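PDB 6W1G: 2-oxoadipate dioxygenase/decarboxylase from Pseudomonas putida, which uses iron(II) and dioxygen to decarboxylate and hydroxylate 2-oxoadipate into (R)-2-hydroxyglutarate, a step of D-lysine catabolism. Local coordinates for residues Pro29-Leu34 / Leu227-Leu232; Leu22-Glu27 / Thr289-Glu294. One frame throughout, in Å; residues are numbered along the deposited sequence. Where two conformers were deposited one is given.

Contact 1: residues Pro29-Leu34 / Leu227-Leu232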
loop_
_atom_site.group_PDB
_atom_site.type_symbol
_atom_site.label_atom_id
_atom_site.label_comp_id
_atom_site.label_asym_id
_atom_site.label_seq_id
_atom_site.Cartn_x
_atom_site.Cartn_y
_atom_site.Cartn_z
ATOM N N PRO A 29 -7.348 19.931 1.294
ATOM C CA PRO A 29 -7.649 20.309 -0.106
ATOM C C PRO A 29 -6.533 19.994 -1.083
ATOM O O PRO A 29 -6.818 19.699 -2.254
ATOM C CB PRO A 29 -7.902 21.819 -0.002
ATOM C CG PRO A 29 -8.276 22.062 1.347
ATOM C CD PRO A 29 -7.708 20.988 2.245
ATOM N N LEU A 30 -5.270 20.043 -0.663
ATOM C CA LEU A 30 -4.170 19.768 -1.595
ATOM C C LEU A 30 -4.153 18.333 -2.068
ATOM O O LEU A 30 -3.566 18.057 -3.122
ATOM C CB LEU A 30 -2.836 20.222 -0.968
ATOM C CG LEU A 30 -2.549 21.732 -1.054
ATOM C CD1 LEU A 30 -1.397 22.162 -0.155
ATOM C CD2 LEU A 30 -2.277 22.227 -2.491
ATOM N N TYR A 31 -4.811 17.412 -1.351
ATOM C CA TYR A 31 -5.007 16.063 -1.868
ATOM C C TYR A 31 -5.879 16.081 -3.117
ATOM O O TYR A 31 -5.614 15.367 -4.082
ATOM C CB TYR A 31 -5.583 15.171 -0.780
ATOM C CG TYR A 31 -6.076 13.848 -1.271
ATOM C CD1 TYR A 31 -5.213 12.793 -1.522
ATOM C CD2 TYR A 31 -7.427 13.636 -1.432
ATOM C CE1 TYR A 31 -5.712 11.554 -1.900
ATOM C CE2 TYR A 31 -7.933 12.431 -1.820
ATOM C CZ TYR A 31 -7.076 11.374 -2.049
ATOM O OH TYR A 31 -7.556 10.147 -2.471
ATOM N N GLY A 32 -6.929 16.901 -3.137
ATOM C CA GLY A 32 -7.683 17.066 -4.360
ATOM C C GLY A 32 -6.855 17.613 -5.512
ATOM O O GLY A 32 -6.997 17.166 -6.662
ATOM N N THR A 33 -5.991 18.600 -5.226
ATOM C CA THR A 33 -5.059 19.093 -6.235
ATOM C C THR A 33 -4.180 17.966 -6.753
ATOM O O THR A 33 -3.980 17.844 -7.969
ATOM C CB THR A 33 -4.238 20.199 -5.593
ATOM O OG1 THR A 33 -5.133 21.174 -5.048
ATOM C CG2 THR A 33 -3.335 20.834 -6.616
ATOM N N LEU A 34 -3.638 17.159 -5.852
ATOM C CA LEU A 34 -2.840 16.023 -6.286
ATOM C C LEU A 34 -3.625 15.079 -7.190
ATOM O O LEU A 34 -3.115 14.595 -8.209
ATOM C CB LEU A 34 -2.313 15.264 -5.070
ATOM C CG LEU A 34 -1.480 14.025 -5.400
ATOM C CD1 LEU A 34 -0.190 14.377 -6.088
ATOM C CD2 LEU A 34 -1.217 13.253 -4.129
ATOM N N LEU A 227 -3.241 9.426 2.475
ATOM C CA LEU A 227 -3.982 8.672 1.484
ATOM C C LEU A 227 -3.274 8.892 0.157
ATOM O O LEU A 227 -3.170 10.040 -0.286
ATOM C CB LEU A 227 -5.388 9.212 1.427
ATOM C CG LEU A 227 -6.478 8.409 0.940
ATOM C CD1 LEU A 227 -6.614 7.039 1.211
ATOM C CD2 LEU A 227 -7.765 9.091 0.857
ATOM N N THR A 228 -2.802 7.811 -0.448
ATOM C CA THR A 228 -1.845 7.879 -1.559
ATOM C C THR A 228 -2.487 7.352 -2.822
ATOM O O THR A 228 -2.858 6.162 -2.874
ATOM C CB THR A 228 -0.617 7.027 -1.226
ATOM O OG1 THR A 228 -0.081 7.535 -0.009
ATOM C CG2 THR A 228 0.394 7.089 -2.344
ATOM N N PRO A 229 -2.616 8.199 -3.843
ATOM C CA PRO A 229 -3.069 7.729 -5.153
ATOM C C PRO A 229 -1.914 7.126 -5.924
ATOM O O PRO A 229 -0.742 7.339 -5.616
ATOM C CB PRO A 229 -3.575 9.001 -5.837
ATOM C CG PRO A 229 -2.740 10.067 -5.275
ATOM C CD PRO A 229 -2.359 9.663 -3.859
ATOM N N ARG A 230 -2.269 6.380 -6.965
ATOM C CA ARG A 230 -1.321 5.704 -7.829
ATOM C C ARG A 230 -1.145 6.461 -9.143
ATOM O O ARG A 230 -2.111 6.706 -9.871
ATOM C CB ARG A 230 -1.786 4.276 -8.142
ATOM C CG ARG A 230 -0.862 3.549 -9.087
ATOM C CD ARG A 230 -1.360 2.143 -9.388
ATOM N NE ARG A 230 -0.528 1.517 -10.381
ATOM C CZ ARG A 230 -0.765 0.341 -10.967
ATOM N NH1 ARG A 230 -1.855 -0.363 -10.661
ATOM N NH2 ARG A 230 0.077 -0.133 -11.860
ATOM N N THR A 231 0.099 6.851 -9.424
ATOM C CA THR A 231 0.436 7.408 -10.719
ATOM C C THR A 231 1.216 6.405 -11.545
ATOM O O THR A 231 1.952 5.581 -11.025
ATOM C CB THR A 231 1.233 8.720 -10.580
ATOM O OG1 THR A 231 1.466 9.307 -11.864
ATOM C CG2 THR A 231 2.568 8.554 -9.913
ATOM N N LEU A 232 1.090 6.559 -12.868
ATOM C CA LEU A 232 1.900 5.782 -13.803
ATOM C C LEU A 232 3.303 6.360 -14.007
ATOM O O LEU A 232 4.128 5.726 -14.630
ATOM C CB LEU A 232 1.193 5.698 -15.159
ATOM C CG LEU A 232 -0.149 4.982 -15.124
ATOM C CD1 LEU A 232 -0.786 4.986 -16.517
ATOM C CD2 LEU A 232 -0.039 3.567 -14.581
#

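Contact 2: residues Leu22-Glu27 / Thr289-Glu294. With NI (nickel (II) ion), chain B.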
loop_
_atom_site.group_PDB
_atom_site.type_symbol
_atom_site.label_atom_id
_atom_site.label_comp_id
_atom_site.label_asym_id
_atom_site.label_seq_id
_atom_site.Cartn_x
_atom_site.Cartn_y
_atom_site.Cartn_z
ATOM N N LEU A 22 -13.135 11.022 -0.489
ATOM C CA LEU A 22 -13.913 12.251 -0.417
ATOM C C LEU A 22 -13.745 12.939 0.936
ATOM O O LEU A 22 -13.650 14.167 1.011
ATOM C CB LEU A 22 -15.379 11.929 -0.684
ATOM C CG LEU A 22 -15.549 11.593 -2.171
ATOM C CD1 LEU A 22 -17.032 11.487 -2.419
ATOM C CD2 LEU A 22 -14.918 12.528 -3.212
ATOM N N MET A 23 -13.742 12.171 2.024
ATOM C CA MET A 23 -13.581 12.764 3.346
ATOM C C MET A 23 -12.221 13.434 3.472
ATOM O O MET A 23 -12.113 14.581 3.946
ATOM C CB MET A 23 -13.715 11.678 4.419
ATOM C CG MET A 23 -13.417 12.169 5.820
ATOM S SD MET A 23 -13.641 10.945 7.114
ATOM C CE MET A 23 -12.129 10.009 6.910
ATOM N N TYR A 24 -11.168 12.739 3.047
ATOM C CA TYR A 24 -9.820 13.262 3.146
ATOM C C TYR A 24 -9.658 14.516 2.290
ATOM O O TYR A 24 -8.991 15.468 2.698
ATOM C CB TYR A 24 -8.812 12.152 2.795
ATOM C CG TYR A 24 -7.375 12.535 2.997
ATOM C CD1 TYR A 24 -6.855 12.776 4.273
ATOM C CD2 TYR A 24 -6.538 12.667 1.929
ATOM C CE1 TYR A 24 -5.540 13.114 4.444
ATOM C CE2 TYR A 24 -5.223 13.044 2.098
ATOM C CZ TYR A 24 -4.727 13.262 3.352
ATOM O OH TYR A 24 -3.422 13.606 3.500
ATOM N N LYS A 25 -10.262 14.520 1.112
ATOM C CA LYS A 25 -10.173 15.693 0.246
ATOM C C LYS A 25 -10.797 16.907 0.917
ATOM O O LYS A 25 -10.278 18.007 0.785
ATOM C CB LYS A 25 -10.834 15.374 -1.078
ATOM C CG LYS A 25 -10.751 16.520 -2.072
ATOM C CD LYS A 25 -11.365 16.146 -3.409
ATOM C CE LYS A 25 -11.568 17.387 -4.265
ATOM N NZ LYS A 25 -11.959 17.113 -5.679
ATOM N N GLN A 26 -11.898 16.734 1.635
ATOM C CA GLN A 26 -12.501 17.828 2.382
ATOM C C GLN A 26 -11.564 18.307 3.494
ATOM O O GLN A 26 -11.442 19.513 3.733
ATOM C CB GLN A 26 -13.857 17.352 2.904
ATOM C CG GLN A 26 -14.496 18.299 3.898
ATOM C CD GLN A 26 -14.092 18.016 5.357
ATOM O OE1 GLN A 26 -13.672 18.918 6.085
ATOM N NE2 GLN A 26 -14.221 16.744 5.782
ATOM N N GLU A 27 -10.919 17.395 4.167
ATOM C CA GLU A 27 -10.003 17.747 5.245
ATOM C C GLU A 27 -8.727 18.398 4.730
ATOM O O GLU A 27 -8.158 19.267 5.405
ATOM C CB GLU A 27 -9.635 16.502 6.055
ATOM C CG GLU A 27 -10.788 15.897 6.842
ATOM C CD GLU A 27 -10.384 14.701 7.699
ATOM O OE1 GLU A 27 -9.217 14.277 7.643
ATOM O OE2 GLU A 27 -11.245 14.210 8.472
ATOM N N THR A 289 0.343 21.162 13.943
ATOM C CA THR A 289 0.937 19.906 13.517
ATOM C C THR A 289 0.696 19.703 12.030
ATOM O O THR A 289 -0.374 20.018 11.503
ATOM C CB THR A 289 0.362 18.717 14.290
ATOM O OG1 THR A 289 1.074 17.518 13.950
ATOM C CG2 THR A 289 -1.095 18.494 13.944
ATOM N N ALA A 290 1.671 19.137 11.364
ATOM C CA ALA A 290 1.618 19.035 9.923
ATOM C C ALA A 290 0.972 17.732 9.508
ATOM O O ALA A 290 1.179 16.688 10.142
ATOM C CB ALA A 290 3.028 19.122 9.338
ATOM N N ARG A 291 0.169 17.809 8.448
ATOM C CA ARG A 291 -0.333 16.637 7.745
ATOM C C ARG A 291 0.452 16.513 6.462
ATOM O O ARG A 291 0.616 17.511 5.734
ATOM C CB ARG A 291 -1.820 16.748 7.423
ATOM C CG ARG A 291 -2.657 16.916 8.687
ATOM C CD ARG A 291 -4.153 16.703 8.406
ATOM N NE ARG A 291 -4.441 15.285 8.273
ATOM C CZ ARG A 291 -5.675 14.787 8.179
ATOM N NH1 ARG A 291 -6.726 15.600 8.070
ATOM N NH2 ARG A 291 -5.829 13.464 8.099
ATOM N N PHE A 292 0.991 15.330 6.207
ATOM C CA PHE A 292 1.814 15.090 5.040
ATOM C C PHE A 292 1.107 14.179 4.065
ATOM O O PHE A 292 0.370 13.274 4.441
ATOM C CB PHE A 292 3.106 14.437 5.434
ATOM C CG PHE A 292 3.979 15.305 6.275
ATOM C CD1 PHE A 292 4.850 16.208 5.693
ATOM C CD2 PHE A 292 3.916 15.252 7.664
ATOM C CE1 PHE A 292 5.655 17.029 6.486
ATOM C CE2 PHE A 292 4.733 16.057 8.435
ATOM C CZ PHE A 292 5.585 16.950 7.850
ATOM N N GLY A 293 1.359 14.403 2.790
ATOM C CA GLY A 293 0.831 13.583 1.724
ATOM C C GLY A 293 1.930 12.755 1.087
ATOM O O GLY A 293 3.119 12.844 1.387
ATOM N N GLU A 294 1.473 11.858 0.208
ATOM C CA GLU A 294 2.349 10.909 -0.472
ATOM C C GLU A 294 1.816 10.622 -1.859
ATOM O O GLU A 294 0.599 10.711 -2.133
ATOM C CB GLU A 294 2.424 9.626 0.361
ATOM C CG GLU A 294 3.325 8.534 -0.172
ATOM C CD GLU A 294 3.368 7.385 0.801
ATOM O OE1 GLU A 294 2.432 6.562 0.833
ATOM O OE2 GLU A 294 4.336 7.307 1.587
HETATM NI NI NI B . 2.107 5.227 2.380
HETATM O O HOH W 1 -2.146 13.587 5.749
HETATM O O HOH W 2 -8.369 11.940 8.668
HETATM O O HOH W 3 -7.427 18.418 8.095
HETATM O O HOH W 4 4.152 5.535 3.344
HETATM O O HOH W 5 2.038 3.851 4.035
HETATM O O HOH W 6 3.329 3.736 1.711
#

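Contact 1: residues Pro29-Leu34 / Leu227-Leu232
Tyr31 and Leu34, one helical turn apart on helix 29-48, pack on Leu227 and Pro229 of strand 226-229, an outermost strand of the five-stranded mixed sheet in this member of the glyoxalase clan. Helix and strand run nearly in the same direction, their short axes 12° apart and 9.9 Å from each other at closest approach. Tyr31 reaches the strand first. With CG opposite the backbone N (chi1 168°), the ring is carried outward from the helix to the strand. The phenol end slants across the Leu227 side chain, with OH 3.5 Å from Leu227 CD2, while CE1 comes within 3.4 Å of Leu227 O, a van der Waals approach oblique to the ring. The same ring carbon also brushes the proline, Tyr31 CE1 lying 4.3 Å from Pro229 CD. The hydroxyl is hydrogen-bonded to Ser21 OG on helix 9-27, which satisfies this buried polar atom. With an alanine here, Leu227 CD2 would probably lose the aromatic group packed against it and Ser21 OG its phenol partner. One turn on, Leu34 continues the seam toward Pro229, which is further enclosed by Leu35 and Val38 of the same helix and by Ile295 of strand 288-298. With chi1 179° sending the Leu34 side chain toward the strand, its CD2 branch lies against the CG-CD side of the proline ring, 3.7 Å from Pro229 CG and 3.8 Å from Pro229 CD.

Contact 2: residues Leu22-Glu27 / Thr289-Glu294
Glu27 and Arg291 both start with CG beside the backbone N, and the arginine then bends at chi3 (77°), which brings its guanidinium group against helix 9-27, where the extended Glu27 carboxylate meets it. The contact thus ties this helix to strand 288-298 of a two-stranded antiparallel sheet by a salt bridge with water-mediated links beside it. Arg291 NH1 donates to Glu27 OE1 over 2.9 Å with a nearly straight bond (169°); the acceptor lies in the guanidinium plane, whereas the donor sits above the carboxylate plane. Water 2 links Glu27 OE1 to Arg291 NH2, and water 3 links Glu27 O to Arg291 NH1. Outside the pair, Ile224 O accepts from Arg291 NH2, and Trp192 N hydrogen-bonds to Glu27 OE2. Tyr24 comes in on one guanidinium face, near its rim, edge first: its CE1 is 3.7 Å from Arg291 NH2 and the two planes stand 86° apart. The tyrosine hydroxyl reaches the strand backbone through water 1, which lies 2.6 Å from Tyr24 OH and donates to Phe292 O. Further along this strand, Glu294 extends to the metal site, where OE1 binds the nickel ion at 2.1 Å.

Contacts 1 and 2, centred about 10 Å apart, use consecutive helices, 9-27 and 29-48, and meet beside the metal site. Nickel here occupies the iron(II) site, with His70, His226 and Glu294 forming a two-histidine, one-carboxylate set. Both partner strands contribute: His226 immediately precedes Leu227, while Thr228 OG1 lies 2.8 Å from Glu294 OE1, a probable hydrogen bond that would help orient the metal-binding oxygen. Tyr24 and Tyr31 join the two helices edge-to-face, with Tyr31 CG 3.4 Å from Tyr24 CD2. That same Tyr24 CD2 touches Leu227 CB at 3.7 Å, and Pro229 CD packs 3.6 Å from Glu294 O.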